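Local coordinates for ribosome-inactivating protein (Lychnis chalcedonica, PDB 2G5X), which belongs to the ribosome-inactivating proteins, a family of toxins best known from plants, at residues E178-V181 and I182-M186. Residues are numbered along the deposited sequence; the frame is centred on the assembly and turned at random.
Sequences EDQV and INRGM
Four successive i to i+4 backbone hydrogen bonds carry the last turns of helix 175-184 from Glu178 to Gly185, starting with a nearly straight one from Ile182 N to Glu178 O (2.9 Å, N-H...O angle 163°). The last, from Gly185 N to Val181 O at 2.8 Å, is more bent at 143°, and Gly185 is the first residue whose backbone leaves the helical range. One turn apart, Glu178 and Ile182 run side by side in the same direction. With CG trans to the backbone N and the rest of the chain extended, Glu178 sets its CG methylene against Ile182 CD1 at 3.8 Å. The carboxylate is buried but well satisfied: OE1 forms salt bridges with Lys175 and Arg21, and OE2 is hydrogen-bonded to Ser14, so the charge is probably well compensated. Gln180 and Arg184 also lie side by side, although both chains are bent, with the amide of Gln180 at the edge of the guanidinium and the two planes 79° apart. Beyond the helix end, the Met186 chain bends at chi2 and again at chi3, folding its methyl CE back to Val181 CG1 (3.8 Å). The helix thus ends with a small apolar contact reaching from its last full turn to the segment that follows. Glu178, Val181 and Ile182 face helix 10-25, where they touch Leu17, Tyr13 and the serines Ser10 and Ser14, while Val181 and Arg184 also pack on Phe190 in the loop before helix 193-201, and the backbone of Gly185 is hydrogen-bonded to Val137 at the start of helix 137-145.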
loop_
_atom_site.group_PDB
_atom_site.type_symbol
_atom_site.label_atom_id
_atom_site.label_comp_id
_atom_site.label_asym_id
_atom_site.label_seq_id
_atom_site.Cartn_x
_atom_site.Cartn_y
_atom_site.Cartn_z
ATOM N N GLU A 178 2.884 11.395 -3.147
ATOM C CA GLU A 178 2.942 10.902 -4.516
ATOM C C GLU A 178 3.984 11.759 -5.233
ATOM O O GLU A 178 4.847 11.245 -5.946
ATOM C CB GLU A 178 1.581 11.064 -5.210
ATOM C CG GLU A 178 1.658 10.924 -6.727
ATOM C CD GLU A 178 0.335 11.193 -7.429
ATOM O OE1 GLU A 178 -0.629 11.638 -6.773
ATOM O OE2 GLU A 178 0.265 10.964 -8.651
ATOM N N ASP A 179 3.907 13.072 -5.019
ATOM C CA ASP A 179 4.831 14.003 -5.656
ATOM C C ASP A 179 6.282 13.727 -5.266
ATOM O O ASP A 179 7.186 13.848 -6.092
ATOM C CB ASP A 179 4.460 15.444 -5.301
ATOM C CG ASP A 179 3.485 16.049 -6.289
ATOM O OD1 ASP A 179 3.071 17.214 -6.087
ATOM O OD2 ASP A 179 3.124 15.356 -7.259
ATOM N N GLN A 180 6.512 13.353 -4.012
ATOM C CA GLN A 180 7.870 13.048 -3.575
ATOM C C GLN A 180 8.398 11.810 -4.307
ATOM O O GLN A 180 9.559 11.769 -4.712
ATOM C CB GLN A 180 7.912 12.829 -2.060
ATOM C CG GLN A 180 7.631 14.090 -1.249
ATOM C CD GLN A 180 8.689 15.163 -1.454
ATOM O OE1 GLN A 180 8.375 16.315 -1.764
ATOM N NE2 GLN A 180 9.949 14.790 -1.278
ATOM N N VAL A 181 7.547 10.803 -4.487
ATOM C CA VAL A 181 7.967 9.588 -5.179
ATOM C C VAL A 181 8.262 9.875 -6.653
ATOM O O VAL A 181 9.249 9.388 -7.207
ATOM C CB VAL A 181 6.890 8.480 -5.073
ATOM C CG1 VAL A 181 7.315 7.251 -5.876
ATOM C CG2 VAL A 181 6.687 8.108 -3.616
ATOM N N ILE A 182 7.406 10.673 -7.282
ATOM C CA ILE A 182 7.601 11.018 -8.686
ATOM C C ILE A 182 8.925 11.748 -8.910
ATOM O O ILE A 182 9.660 11.443 -9.853
ATOM C CB ILE A 182 6.467 11.928 -9.203
ATOM C CG1 ILE A 182 5.151 11.156 -9.242
ATOM C CG2 ILE A 182 6.820 12.466 -10.583
ATOM C CD1 ILE A 182 3.945 12.027 -9.530
ATOM N N ASN A 183 9.231 12.703 -8.036
ATOM C CA ASN A 183 10.447 13.498 -8.178
ATOM C C ASN A 183 11.741 12.891 -7.649
ATOM O O ASN A 183 12.818 13.204 -8.162
ATOM C CB ASN A 183 10.264 14.876 -7.523
ATOM C CG ASN A 183 9.261 15.749 -8.252
ATOM O OD1 ASN A 183 8.077 15.793 -7.904
ATOM N ND2 ASN A 183 9.729 16.450 -9.274
ATOM N N ARG A 184 11.642 12.024 -6.646
ATOM C CA ARG A 184 12.834 11.446 -6.031
ATOM C C ARG A 184 12.957 9.925 -6.057
ATOM O O ARG A 184 14.017 9.390 -5.719
ATOM C CB ARG A 184 12.913 11.905 -4.571
ATOM C CG ARG A 184 12.770 13.409 -4.369
ATOM C CD ARG A 184 12.433 13.740 -2.921
ATOM N NE ARG A 184 13.470 13.316 -1.984
ATOM C CZ ARG A 184 13.350 13.382 -0.660
ATOM N NH1 ARG A 184 12.234 13.854 -0.119
ATOM N NH2 ARG A 184 14.339 12.977 0.123
ATOM N N GLY A 185 11.898 9.224 -6.448
ATOM C CA GLY A 185 11.964 7.772 -6.421
ATOM C C GLY A 185 11.771 6.988 -7.702
ATOM O O GLY A 185 11.577 5.774 -7.648
ATOM N N MET A 186 11.827 7.659 -8.846
ATOM C CA MET A 186 11.659 6.974 -10.122
ATOM C C MET A 186 12.988 6.412 -10.625
ATOM O O MET A 186 13.060 5.258 -11.052
ATOM C CB MET A 186 11.071 7.928 -11.171
ATOM C CG MET A 186 9.579 8.220 -11.011
ATOM S SD MET A 186 8.500 6.760 -11.192
ATOM C CE MET A 186 8.098 6.437 -9.482
#